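Local coordinates for uncharacterized protein conserved in bacteria (Streptococcus suis, PDB 4FZ4) that probably mediates attachment of the bacterium to host cells, as a surface antigen with a domain of a glycosaminoglycan-binding family, at residues L73-Y78 / A124-Y129; Y35-A40 / G115-S120; E103-A108 / M138-Q143; P97-I102 / K142-E147. One frame throughout, in Å; residues are numbered along the deposited sequence.

Contact 1: L73-Y78 / A124-Y129; sequences LNDFKY and ATLRDY
Asp75 and Tyr78 meet Leu126 and Arg127 where two helical segments run nearly parallel, with axes 9.6 Å apart at closest approach and 20° between their directions. Tyr78, Leu126 and Arg127 carry the contact in nearly equal parts. The Tyr78 side chain starts out toward the other helix, and Arg127 CB lies over one face of its ring. Arg127 CB is 3.7 Å from the centroid of the Tyr78 ring and 19° off its normal, a CH-pi contact shifted toward the rim near CZ. The guanidinium is not stacked on this ring; the planes are steeply inclined. Arg127 CG sits between its own backbone N and carbonyl carbon (chi1 38°), and from there the chain runs extended to NE. The guanidinium turns back along its own helix, one face over the backbone N of Ala124.

Leu126 meets the base of the Tyr78 side chain. Its CG is 3.9 Å from Tyr78 CB. Its CD2 branch comes within 3.3 Å of Asp75 CB. The carboxylate of Asp75 has its polar partner just before the second segment: OD1 accepts from the backbone N of Gly123. This bond ties helix 66-95 to the start of helix 123-152. A nitrate ion, probably from the crystallisation liquor, lies near the Asp75 side chain.

Helix 66-95 touches three other helices here: Phe76 packs on Leu16 and Leu20 of helix 3-23, Leu73 reaches helix 36-55, and Tyr78 faces helix 123-152.

Contact 2: Y35-A40 / G115-S120; sequences YSYQKA and GKSIAS
The Tyr37 ring meets Ser117 obliquely, neither squarely over a face nor at an edge. Ser117 CB comes within 3.7 Å of Tyr37 CE1, so the contact lies at the hydroxyl end of the ring. Tyr37 CG is anti to the backbone N (chi1 -177°), which carries the phenol out from the first turn of helix 36-55 to the loop at 115-120. There Tyr37 OH and Ser117 OG form a hydrogen bond of 3.2 Å, in which either hydroxyl could be the donor. The methyl of Ala119 adds a looser touch, its CB 4.0 Å from Tyr37 OH.

Ser117 OG has a second task. It accepts from Ala119 N at 3.1 Å with an N-H...O angle of 156°, which makes an ST turn. The Ser117 torsion that places OG between the backbone N and carbonyl carbon (chi1 75°) lets one oxygen serve both the turn and the tyrosine. The loop joins helix 100-110 to helix 123-152, and the bond to Tyr37 fastens it to the start of helix 36-55. Ser117 and Ala119 also touch Leu41 of helix 36-55, while Ile118 packs on Val82 of helix 66-95.

Contact 3: E103-A108 / M138-Q143; sequences EEEYNA and MGRIKQ
Glu105 and Arg140 both have CG beside the backbone N and anti to the carbonyl carbon, with chi1 of -65° and -66°. Glu105 then bends at chi2 and Arg140 at chi3, and their charged ends meet along one flank of the helix pair. This is an antiparallel helix pair within the all-helical domain, formed by helix 100-110 and helix 123-152. The segment axes pass 9.5 Å apart.

The salt bridge is side-on. Arg140 NE donates to Glu105 OE2 at 2.7 Å, and Arg140 NH2 donates to Glu105 OE1 at 3.0 Å. A weak third bond runs from Arg140 NE to Glu105 OE1. Both oxygens of the two main bonds are met on their syn side, and both lie close to the guanidinium plane. The carboxylate is turned against that plane by 34°, so the fork is twisted. Two nitrogens facing two oxygens limit rotation at both ends.

Beneath the charged pair the contact is apolar. The Glu105 and Ile141 side chains lie alongside, pointing opposite ways, and Ile141 CG1 is 3.5 Å from Glu105 CB. Ile141 also packs on Leu110, and Arg140 on His109, both of helix 100-110. On the side facing helix 66-95, Met138 touches Tyr85 and Val89, and Tyr106 touches Arg93. The tip of the isoleucine reaches the opposite backbone, with Ile141 CD1 4.1 Å from Tyr106 N.

Contact 4: P97-I102 / K142-E147; sequences PGDNTI and KQRVAE
Asp99 OD1 accepts from Arg144 NH1 at 2.8 Å, with an N-H...O angle of 144°. The oxygen is met on its syn side, but out of the carboxylate plane and tilted from the guanidinium plane, so the two nearly parallel groups are stepped. Asp99 CG is anti to its backbone N (chi1 180°), which directs the carboxylate at helix 123-152. The other oxygen, OD2, takes the backbone N of Ile102 at 3.1 Å in a fairly straight capping bond of 165°. One carboxylate thus holds both the arginine and its own helix's first turn.

Arg144 is bent at chi2 and chi3, and its aliphatic part crosses Thr101 at about a right angle, with Arg144 CG 3.4 Å from Thr101 CB. The edge carrying NE and NH2 turns to its own helix, where Arg144 NH2 donates to Glu147 OE1 at 3.2 Å. Two acids share one arginine, whose charge probably keeps both ionised.

Below this polar layer, Ile102 CD1 and Val145 CG2 are 4.2 Å apart. Both side chains touch Tyr96; Ile102 also touches Val89, and Val145 Leu92, both of helix 66-95. Asp99 is the N-cap of helix 100-110, and a salt-bridge network ties this cap to the neighbouring helix.

In the fold
Contacts 1, 3 and 4 all use helix 123-152. Contact 1 pairs it with helix 66-95, while contacts 3 and 4 are successive parts of its pairing with helix 100-110, their centres 7 Å apart. Contact 2 joins the loop before helix 123-152 to helix 36-55. Contacts 1 to 3 are partly buried, and contact 4, about 21 Å from the chain centre, is a surface contact. Contact 1 is apolar and CH-pi across its segments, contact 2 rests on paired hydroxyls, and contacts 3 and 4 on salt bridges. Ile118 packs against Leu126 and Tyr129, joining contact 2 to contact 1, and Tyr35 meets Tyr106 between contacts 2 and 3.

Contact 1: L73-Y78 / A124-Y129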
loop_
_atom_site.group_PDB
_atom_site.type_symbol
_atom_site.label_atom_id
_atom_site.label_comp_id
_atom_site.label_asym_id
_atom_site.label_seq_id
_atom_site.Cartn_x
_atom_site.Cartn_y
_atom_site.Cartn_z
ATOM N N LEU A 73 12.537 2.907 1.716
ATOM C CA LEU A 73 12.172 1.680 1.027
ATOM C C LEU A 73 11.146 0.944 1.873
ATOM O O LEU A 73 10.140 0.450 1.354
ATOM C CB LEU A 73 13.404 0.807 0.791
ATOM C CG LEU A 73 14.448 1.401 -0.165
ATOM C CD1 LEU A 73 15.402 0.290 -0.616
ATOM C CD2 LEU A 73 13.773 2.018 -1.377
ATOM N N ASN A 74 11.391 0.886 3.180
ATOM C CA ASN A 74 10.462 0.235 4.099
ATOM C C ASN A 74 9.081 0.883 4.070
ATOM O O ASN A 74 8.068 0.190 4.041
ATOM C CB ASN A 74 10.998 0.273 5.525
ATOM C CG ASN A 74 12.225 -0.587 5.705
ATOM O OD1 ASN A 74 12.260 -1.743 5.274
ATOM N ND2 ASN A 74 13.239 -0.035 6.358
ATOM N N ASP A 75 9.027 2.210 4.073
ATOM C CA ASP A 75 7.729 2.883 4.051
ATOM C C ASP A 75 7.021 2.583 2.732
ATOM O O ASP A 75 5.810 2.380 2.703
ATOM C CB ASP A 75 7.884 4.400 4.235
ATOM C CG ASP A 75 8.510 4.780 5.584
ATOM O OD1 ASP A 75 8.541 3.936 6.512
ATOM O OD2 ASP A 75 8.964 5.940 5.721
ATOM N N PHE A 76 7.787 2.529 1.645
ATOM C CA PHE A 76 7.223 2.262 0.326
ATOM C C PHE A 76 6.417 0.966 0.326
ATOM O O PHE A 76 5.304 0.900 -0.210
ATOM C CB PHE A 76 8.348 2.195 -0.712
ATOM C CG PHE A 76 7.862 2.170 -2.131
ATOM C CD1 PHE A 76 6.698 2.842 -2.495
ATOM C CD2 PHE A 76 8.560 1.465 -3.108
ATOM C CE1 PHE A 76 6.230 2.806 -3.807
ATOM C CE2 PHE A 76 8.105 1.419 -4.422
ATOM C CZ PHE A 76 6.937 2.089 -4.772
ATOM N N LYS A 77 6.985 -0.062 0.939
ATOM C CA LYS A 77 6.331 -1.353 1.024
ATOM C C LYS A 77 4.921 -1.200 1.613
ATOM O O LYS A 77 3.954 -1.748 1.086
ATOM C CB LYS A 77 7.188 -2.279 1.880
ATOM C CG LYS A 77 6.508 -3.549 2.330
ATOM C CD LYS A 77 7.386 -4.295 3.322
ATOM C CE LYS A 77 6.637 -5.478 3.905
ATOM N NZ LYS A 77 7.418 -6.165 4.966
ATOM N N TYR A 78 4.806 -0.437 2.697
ATOM C CA TYR A 78 3.510 -0.215 3.326
ATOM C C TYR A 78 2.601 0.662 2.472
ATOM O O TYR A 78 1.376 0.533 2.531
ATOM C CB TYR A 78 3.708 0.375 4.725
ATOM C CG TYR A 78 4.332 -0.640 5.656
ATOM C CD1 TYR A 78 3.598 -1.729 6.114
ATOM C CD2 TYR A 78 5.691 -0.578 5.987
ATOM C CE1 TYR A 78 4.194 -2.740 6.872
ATOM C CE2 TYR A 78 6.304 -1.586 6.744
ATOM C CZ TYR A 78 5.545 -2.664 7.182
ATOM O OH TYR A 78 6.124 -3.658 7.940
ATOM N N ALA A 124 7.542 3.417 12.238
ATOM C CA ALA A 124 6.657 2.583 13.049
ATOM C C ALA A 124 5.203 3.040 12.999
ATOM O O ALA A 124 4.290 2.221 13.033
ATOM C CB ALA A 124 7.150 2.548 14.511
ATOM N N THR A 125 4.986 4.348 12.934
ATOM C CA THR A 125 3.634 4.870 12.878
ATOM C C THR A 125 2.982 4.330 11.626
ATOM O O THR A 125 1.836 3.881 11.643
ATOM C CB THR A 125 3.623 6.396 12.777
ATOM O OG1 THR A 125 4.362 6.957 13.868
ATOM C CG2 THR A 125 2.197 6.909 12.803
ATOM N N LEU A 126 3.731 4.368 10.530
ATOM C CA LEU A 126 3.214 3.900 9.250
ATOM C C LEU A 126 2.911 2.410 9.248
ATOM O O LEU A 126 1.808 2.005 8.879
ATOM C CB LEU A 126 4.201 4.245 8.129
ATOM C CG LEU A 126 3.928 3.651 6.748
ATOM C CD1 LEU A 126 2.502 3.937 6.313
ATOM C CD2 LEU A 126 4.930 4.228 5.778
ATOM N N ARG A 127 3.868 1.585 9.657
ATOM C CA ARG A 127 3.612 0.148 9.675
ATOM C C ARG A 127 2.480 -0.224 10.623
ATOM O O ARG A 127 1.697 -1.139 10.347
ATOM C CB ARG A 127 4.879 -0.651 10.033
ATOM C CG ARG A 127 5.792 -0.040 11.081
ATOM C CD ARG A 127 6.916 -1.025 11.452
ATOM N NE ARG A 127 8.043 -0.369 12.124
ATOM C CZ ARG A 127 9.055 0.228 11.495
ATOM N NH1 ARG A 127 9.097 0.248 10.164
ATOM N NH2 ARG A 127 10.017 0.826 12.193
ATOM N N ASP A 128 2.383 0.496 11.732
ATOM C CA ASP A 128 1.340 0.230 12.716
ATOM C C ASP A 128 -0.055 0.311 12.081
ATOM O O ASP A 128 -0.826 -0.656 12.120
ATOM C CB ASP A 128 1.454 1.236 13.862
ATOM C CG ASP A 128 0.613 0.853 15.064
ATOM O OD1 ASP A 128 -0.631 0.811 14.944
ATOM O OD2 ASP A 128 1.205 0.594 16.132
ATOM N N TYR A 129 -0.369 1.465 11.497
ATOM C CA TYR A 129 -1.668 1.672 10.862
ATOM C C TYR A 129 -1.939 0.653 9.769
ATOM O O TYR A 129 -3.066 0.199 9.608
ATOM C CB TYR A 129 -1.770 3.072 10.247
ATOM C CG TYR A 129 -2.871 3.169 9.206
ATOM C CD1 TYR A 129 -4.214 3.281 9.580
ATOM C CD2 TYR A 129 -2.569 3.095 7.845
ATOM C CE1 TYR A 129 -5.234 3.313 8.617
ATOM C CE2 TYR A 129 -3.566 3.126 6.882
ATOM C CZ TYR A 129 -4.901 3.232 7.270
ATOM O OH TYR A 129 -5.890 3.229 6.304
#

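Contact 2: Y35-A40 / G115-S120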
loop_
_atom_site.group_PDB
_atom_site.type_symbol
_atom_site.label_atom_id
_atom_site.label_comp_id
_atom_site.label_asym_id
_atom_site.label_seq_id
_atom_site.Cartn_x
_atom_site.Cartn_y
_atom_site.Cartn_z
ATOM N N TYR A 35 -11.538 8.190 -5.194
ATOM C CA TYR A 35 -10.145 7.765 -5.086
ATOM C C TYR A 35 -9.143 8.769 -5.641
ATOM O O TYR A 35 -7.944 8.486 -5.717
ATOM C CB TYR A 35 -9.991 6.441 -5.822
ATOM C CG TYR A 35 -11.128 5.491 -5.546
ATOM C CD1 TYR A 35 -11.354 5.009 -4.260
ATOM C CD2 TYR A 35 -11.993 5.087 -6.563
ATOM C CE1 TYR A 35 -12.406 4.146 -3.985
ATOM C CE2 TYR A 35 -13.060 4.218 -6.299
ATOM C CZ TYR A 35 -13.255 3.754 -5.003
ATOM O OH TYR A 35 -14.293 2.901 -4.711
ATOM N N SER A 36 -9.640 9.939 -6.027
ATOM C CA SER A 36 -8.806 10.990 -6.591
ATOM C C SER A 36 -7.632 11.339 -5.691
ATOM O O SER A 36 -6.529 11.605 -6.177
ATOM C CB SER A 36 -9.656 12.237 -6.846
ATOM O OG SER A 36 -10.402 12.585 -5.688
ATOM N N TYR A 37 -7.865 11.337 -4.381
ATOM C CA TYR A 37 -6.800 11.652 -3.442
ATOM C C TYR A 37 -5.759 10.521 -3.350
ATOM O O TYR A 37 -4.556 10.770 -3.428
ATOM C CB TYR A 37 -7.390 11.957 -2.063
ATOM C CG TYR A 37 -6.341 12.363 -1.051
ATOM C CD1 TYR A 37 -5.635 11.406 -0.333
ATOM C CD2 TYR A 37 -6.038 13.700 -0.836
ATOM C CE1 TYR A 37 -4.652 11.767 0.581
ATOM C CE2 TYR A 37 -5.053 14.076 0.073
ATOM C CZ TYR A 37 -4.368 13.101 0.780
ATOM O OH TYR A 37 -3.428 13.460 1.711
ATOM N N GLN A 38 -6.218 9.284 -3.180
ATOM C CA GLN A 38 -5.305 8.139 -3.107
ATOM C C GLN A 38 -4.534 7.997 -4.418
ATOM O O GLN A 38 -3.350 7.673 -4.421
ATOM C CB GLN A 38 -6.086 6.845 -2.832
ATOM C CG GLN A 38 -5.279 5.557 -3.063
ATOM C CD GLN A 38 -4.110 5.390 -2.100
ATOM O OE1 GLN A 38 -3.278 4.490 -2.260
ATOM N NE2 GLN A 38 -4.044 6.253 -1.098
ATOM N N LYS A 39 -5.217 8.251 -5.533
ATOM C CA LYS A 39 -4.607 8.158 -6.855
ATOM C C LYS A 39 -3.367 9.048 -6.956
ATOM O O LYS A 39 -2.280 8.576 -7.292
ATOM C CB LYS A 39 -5.626 8.562 -7.925
ATOM C CG LYS A 39 -5.111 8.465 -9.346
ATOM C CD LYS A 39 -6.121 9.013 -10.336
ATOM C CE LYS A 39 -5.539 9.043 -11.739
ATOM N NZ LYS A 39 -4.280 9.845 -11.803
ATOM N N ALA A 40 -3.532 10.333 -6.654
ATOM C CA ALA A 40 -2.420 11.277 -6.717
ATOM C C ALA A 40 -1.410 10.991 -5.622
ATOM O O ALA A 40 -0.214 11.242 -5.785
ATOM C CB ALA A 40 -2.931 12.708 -6.592
ATOM N N GLY A 115 -5.617 14.984 5.739
ATOM C CA GLY A 115 -5.778 14.899 7.179
ATOM C C GLY A 115 -5.615 13.448 7.593
ATOM O O GLY A 115 -4.631 13.095 8.241
ATOM N N LYS A 116 -6.565 12.606 7.193
ATOM C CA LYS A 116 -6.534 11.180 7.517
ATOM C C LYS A 116 -5.955 10.334 6.381
ATOM O O LYS A 116 -6.695 9.654 5.664
ATOM C CB LYS A 116 -7.951 10.683 7.857
ATOM C CG LYS A 116 -8.078 9.163 8.078
ATOM C CD LYS A 116 -7.381 8.690 9.355
ATOM C CE LYS A 116 -7.331 7.155 9.455
ATOM N NZ LYS A 116 -8.665 6.455 9.504
ATOM N N SER A 117 -4.636 10.387 6.212
ATOM C CA SER A 117 -3.951 9.604 5.182
ATOM C C SER A 117 -2.564 9.243 5.690
ATOM O O SER A 117 -2.105 9.787 6.690
ATOM C CB SER A 117 -3.802 10.398 3.889
ATOM O OG SER A 117 -2.777 11.367 4.017
ATOM N N ILE A 118 -1.891 8.324 5.009
ATOM C CA ILE A 118 -0.551 7.946 5.424
ATOM C C ILE A 118 0.469 8.844 4.744
ATOM O O ILE A 118 1.634 8.480 4.618
ATOM C CB ILE A 118 -0.223 6.477 5.077
ATOM C CG1 ILE A 118 -0.339 6.251 3.565
ATOM C CG2 ILE A 118 -1.146 5.542 5.864
ATOM C CD1 ILE A 118 0.074 4.850 3.124
ATOM N N ALA A 119 0.025 10.016 4.299
ATOM C CA ALA A 119 0.933 10.957 3.647
ATOM C C ALA A 119 1.828 11.571 4.723
ATOM O O ALA A 119 2.974 11.926 4.473
ATOM C CB ALA A 119 0.136 12.055 2.933
ATOM N N SER A 120 1.294 11.669 5.932
ATOM C CA SER A 120 2.027 12.250 7.045
ATOM C C SER A 120 2.682 11.195 7.932
ATOM O O SER A 120 3.286 11.527 8.953
ATOM C CB SER A 120 1.075 13.101 7.886
ATOM O OG SER A 120 -0.065 12.345 8.272
#

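Contact 3: E103-A108 / M138-Q143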
loop_
_atom_site.group_PDB
_atom_site.type_symbol
_atom_site.label_atom_id
_atom_site.label_comp_id
_atom_site.label_asym_id
_atom_site.label_seq_id
_atom_site.Cartn_x
_atom_site.Cartn_y
_atom_site.Cartn_z
ATOM N N GLU A 103 -18.774 -0.309 2.694
ATOM C CA GLU A 103 -18.684 1.143 2.642
ATOM C C GLU A 103 -18.213 1.703 3.982
ATOM O O GLU A 103 -17.401 2.624 4.027
ATOM C CB GLU A 103 -20.048 1.746 2.301
ATOM C CG GLU A 103 -20.830 1.016 1.210
ATOM C CD GLU A 103 -20.058 0.858 -0.091
ATOM O OE1 GLU A 103 -19.471 1.859 -0.556
ATOM O OE2 GLU A 103 -20.052 -0.265 -0.653
ATOM N N GLU A 104 -18.716 1.127 5.068
ATOM C CA GLU A 104 -18.376 1.567 6.418
ATOM C C GLU A 104 -16.937 1.266 6.830
ATOM O O GLU A 104 -16.257 2.136 7.386
ATOM C CB GLU A 104 -19.333 0.928 7.427
ATOM C CG GLU A 104 -20.795 1.272 7.195
ATOM C CD GLU A 104 -21.739 0.323 7.910
ATOM O OE1 GLU A 104 -22.966 0.553 7.853
ATOM O OE2 GLU A 104 -21.253 -0.656 8.520
ATOM N N GLU A 105 -16.479 0.037 6.581
ATOM C CA GLU A 105 -15.114 -0.340 6.940
ATOM C C GLU A 105 -14.167 0.543 6.129
ATOM O O GLU A 105 -13.236 1.141 6.664
ATOM C CB GLU A 105 -14.861 -1.820 6.625
ATOM C CG GLU A 105 -15.691 -2.803 7.453
ATOM C CD GLU A 105 -15.127 -3.060 8.837
ATOM O OE1 GLU A 105 -14.230 -2.310 9.273
ATOM O OE2 GLU A 105 -15.591 -4.015 9.498
ATOM N N TYR A 106 -14.438 0.639 4.838
ATOM C CA TYR A 106 -13.626 1.450 3.942
ATOM C C TYR A 106 -13.504 2.900 4.422
ATOM O O TYR A 106 -12.401 3.406 4.617
ATOM C CB TYR A 106 -14.237 1.426 2.542
ATOM C CG TYR A 106 -13.587 2.398 1.593
ATOM C CD1 TYR A 106 -12.242 2.272 1.251
ATOM C CD2 TYR A 106 -14.303 3.468 1.059
ATOM C CE1 TYR A 106 -11.628 3.183 0.410
ATOM C CE2 TYR A 106 -13.691 4.391 0.212
ATOM C CZ TYR A 106 -12.357 4.242 -0.104
ATOM O OH TYR A 106 -11.739 5.159 -0.922
ATOM N N ASN A 107 -14.643 3.559 4.611
ATOM C CA ASN A 107 -14.664 4.954 5.045
ATOM C C ASN A 107 -14.001 5.183 6.389
ATOM O O ASN A 107 -13.287 6.162 6.581
ATOM C CB ASN A 107 -16.100 5.473 5.106
ATOM C CG ASN A 107 -16.692 5.705 3.731
ATOM O OD1 ASN A 107 -17.887 5.957 3.596
ATOM N ND2 ASN A 107 -15.858 5.628 2.704
ATOM N N ALA A 108 -14.235 4.271 7.319
ATOM C CA ALA A 108 -13.674 4.397 8.653
ATOM C C ALA A 108 -12.192 4.043 8.780
ATOM O O ALA A 108 -11.477 4.679 9.539
ATOM C CB ALA A 108 -14.477 3.534 9.620
ATOM N N MET A 138 -9.506 -4.716 6.293
ATOM C CA MET A 138 -9.453 -5.435 5.033
ATOM C C MET A 138 -9.970 -6.856 5.273
ATOM O O MET A 138 -10.711 -7.414 4.459
ATOM C CB MET A 138 -8.015 -5.478 4.528
ATOM C CG MET A 138 -7.901 -5.649 3.036
ATOM S SD MET A 138 -8.769 -4.338 2.159
ATOM C CE MET A 138 -9.174 -5.195 0.682
ATOM N N GLY A 139 -9.577 -7.434 6.407
ATOM C CA GLY A 139 -10.018 -8.773 6.746
ATOM C C GLY A 139 -11.522 -8.844 6.947
ATOM O O GLY A 139 -12.191 -9.747 6.446
ATOM N N ARG A 140 -12.066 -7.884 7.679
ATOM C CA ARG A 140 -13.498 -7.871 7.928
ATOM C C ARG A 140 -14.243 -7.685 6.612
ATOM O O ARG A 140 -15.246 -8.341 6.354
ATOM C CB ARG A 140 -13.847 -6.762 8.923
ATOM C CG ARG A 140 -13.263 -7.019 10.327
ATOM C CD ARG A 140 -13.885 -6.088 11.378
ATOM N NE ARG A 140 -13.522 -4.689 11.152
ATOM C CZ ARG A 140 -12.413 -4.115 11.619
ATOM N NH1 ARG A 140 -11.555 -4.812 12.352
ATOM N NH2 ARG A 140 -12.152 -2.846 11.329
ATOM N N ILE A 141 -13.738 -6.798 5.769
ATOM C CA ILE A 141 -14.371 -6.575 4.483
ATOM C C ILE A 141 -14.435 -7.905 3.724
ATOM O O ILE A 141 -15.454 -8.237 3.117
ATOM C CB ILE A 141 -13.585 -5.531 3.665
ATOM C CG1 ILE A 141 -13.867 -4.139 4.221
ATOM C CG2 ILE A 141 -13.945 -5.623 2.192
ATOM C CD1 ILE A 141 -13.292 -3.013 3.383
ATOM N N LYS A 142 -13.350 -8.672 3.785
ATOM C CA LYS A 142 -13.298 -9.951 3.097
ATOM C C LYS A 142 -14.247 -11.007 3.657
ATOM O O LYS A 142 -14.692 -11.901 2.925
ATOM C CB LYS A 142 -11.859 -10.467 3.051
ATOM C CG LYS A 142 -11.033 -9.721 2.013
ATOM C CD LYS A 142 -9.604 -10.204 1.922
ATOM C CE LYS A 142 -8.842 -9.470 0.815
ATOM N NZ LYS A 142 -7.375 -9.788 0.872
ATOM N N GLN A 143 -14.560 -10.916 4.944
ATOM C CA GLN A 143 -15.508 -11.853 5.530
ATOM C C GLN A 143 -16.867 -11.520 4.926
ATOM O O GLN A 143 -17.638 -12.409 4.592
ATOM C CB GLN A 143 -15.586 -11.686 7.041
ATOM C CG GLN A 143 -14.386 -12.209 7.781
ATOM C CD GLN A 143 -14.742 -12.656 9.186
ATOM O OE1 GLN A 143 -15.521 -11.997 9.881
ATOM N NE2 GLN A 143 -14.168 -13.778 9.615
#

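Contact 4: P97-I102 / K142-E147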
loop_
_atom_site.group_PDB
_atom_site.type_symbol
_atom_site.label_atom_id
_atom_site.label_comp_id
_atom_site.label_asym_id
_atom_site.label_seq_id
_atom_site.Cartn_x
_atom_site.Cartn_y
_atom_site.Cartn_z
ATOM N N PRO A 97 -22.203 -3.125 -4.691
ATOM C CA PRO A 97 -22.581 -1.728 -4.460
ATOM C C PRO A 97 -23.631 -1.545 -3.370
ATOM O O PRO A 97 -24.588 -2.318 -3.271
ATOM C CB PRO A 97 -23.094 -1.285 -5.825
ATOM C CG PRO A 97 -23.717 -2.542 -6.355
ATOM C CD PRO A 97 -22.654 -3.568 -6.025
ATOM N N GLY A 98 -23.447 -0.514 -2.555
ATOM C CA GLY A 98 -24.397 -0.249 -1.496
ATOM C C GLY A 98 -24.097 -0.945 -0.187
ATOM O O GLY A 98 -24.110 -0.296 0.857
ATOM N N ASP A 99 -23.829 -2.250 -0.235
ATOM C CA ASP A 99 -23.537 -3.014 0.979
ATOM C C ASP A 99 -22.880 -2.106 2.001
ATOM O O ASP A 99 -21.779 -1.611 1.782
ATOM C CB ASP A 99 -22.604 -4.187 0.691
ATOM C CG ASP A 99 -22.284 -4.984 1.946
ATOM O OD1 ASP A 99 -23.130 -5.785 2.395
ATOM O OD2 ASP A 99 -21.186 -4.792 2.500
ATOM N N ASN A 100 -23.565 -1.894 3.116
ATOM C CA ASN A 100 -23.075 -1.020 4.165
ATOM C C ASN A 100 -21.720 -1.393 4.741
ATOM O O ASN A 100 -20.793 -0.585 4.715
ATOM C CB ASN A 100 -24.111 -0.925 5.284
ATOM C CG ASN A 100 -25.284 -0.027 4.912
ATOM O OD1 ASN A 100 -26.258 0.082 5.655
ATOM N ND2 ASN A 100 -25.186 0.625 3.758
ATOM N N THR A 101 -21.602 -2.611 5.258
ATOM C CA THR A 101 -20.354 -3.066 5.854
ATOM C C THR A 101 -19.102 -2.652 5.060
ATOM O O THR A 101 -18.176 -2.060 5.618
ATOM C CB THR A 101 -20.378 -4.582 6.026
ATOM O OG1 THR A 101 -21.621 -4.957 6.639
ATOM C CG2 THR A 101 -19.217 -5.041 6.912
ATOM N N ILE A 102 -19.086 -2.932 3.759
ATOM C CA ILE A 102 -17.938 -2.576 2.926
ATOM C C ILE A 102 -17.700 -1.066 2.905
ATOM O O ILE A 102 -16.566 -0.598 3.077
ATOM C CB ILE A 102 -18.120 -3.058 1.467
ATOM C CG1 ILE A 102 -18.350 -4.573 1.433
ATOM C CG2 ILE A 102 -16.881 -2.697 0.650
ATOM C CD1 ILE A 102 -18.566 -5.137 0.031
ATOM N N LYS A 142 -13.350 -8.672 3.785
ATOM C CA LYS A 142 -13.298 -9.951 3.097
ATOM C C LYS A 142 -14.247 -11.007 3.657
ATOM O O LYS A 142 -14.692 -11.901 2.925
ATOM C CB LYS A 142 -11.859 -10.467 3.051
ATOM C CG LYS A 142 -11.033 -9.721 2.013
ATOM C CD LYS A 142 -9.604 -10.204 1.922
ATOM C CE LYS A 142 -8.842 -9.470 0.815
ATOM N NZ LYS A 142 -7.375 -9.788 0.872
ATOM N N GLN A 143 -14.560 -10.916 4.944
ATOM C CA GLN A 143 -15.508 -11.853 5.530
ATOM C C GLN A 143 -16.867 -11.520 4.926
ATOM O O GLN A 143 -17.638 -12.409 4.592
ATOM C CB GLN A 143 -15.586 -11.686 7.041
ATOM C CG GLN A 143 -14.386 -12.209 7.781
ATOM C CD GLN A 143 -14.742 -12.656 9.186
ATOM O OE1 GLN A 143 -15.521 -11.997 9.881
ATOM N NE2 GLN A 143 -14.168 -13.778 9.615
ATOM N N ARG A 144 -17.148 -10.224 4.793
ATOM C CA ARG A 144 -18.409 -9.756 4.224
ATOM C C ARG A 144 -18.565 -10.364 2.841
ATOM O O ARG A 144 -19.500 -11.118 2.569
ATOM C CB ARG A 144 -18.388 -8.231 4.099
ATOM C CG ARG A 144 -19.629 -7.525 4.600
ATOM C CD ARG A 144 -20.884 -7.886 3.830
ATOM N NE ARG A 144 -21.674 -8.904 4.512
ATOM C CZ ARG A 144 -22.963 -9.126 4.276
ATOM N NH1 ARG A 144 -23.606 -8.396 3.374
ATOM N NH2 ARG A 144 -23.610 -10.074 4.942
ATOM N N VAL A 145 -17.634 -10.013 1.966
ATOM C CA VAL A 145 -17.610 -10.508 0.599
ATOM C C VAL A 145 -17.811 -12.024 0.513
ATOM O O VAL A 145 -18.553 -12.514 -0.335
ATOM C CB VAL A 145 -16.271 -10.150 -0.066
ATOM C CG1 VAL A 145 -16.135 -10.881 -1.382
ATOM C CG2 VAL A 145 -16.192 -8.648 -0.275
ATOM N N ALA A 146 -17.141 -12.763 1.388
ATOM C CA ALA A 146 -17.256 -14.212 1.392
ATOM C C ALA A 146 -18.717 -14.592 1.576
ATOM O O ALA A 146 -19.262 -15.392 0.815
ATOM C CB ALA A 146 -16.402 -14.813 2.511
ATOM N N GLU A 147 -19.343 -14.007 2.592
ATOM C CA GLU A 147 -20.749 -14.271 2.880
ATOM C C GLU A 147 -21.579 -13.839 1.683
ATOM O O GLU A 147 -22.492 -14.540 1.262
ATOM C CB GLU A 147 -21.184 -13.488 4.116
ATOM C CG GLU A 147 -20.160 -13.523 5.229
ATOM C CD GLU A 147 -20.612 -12.811 6.488
ATOM O OE1 GLU A 147 -21.311 -11.776 6.374
ATOM O OE2 GLU A 147 -20.247 -13.286 7.590
#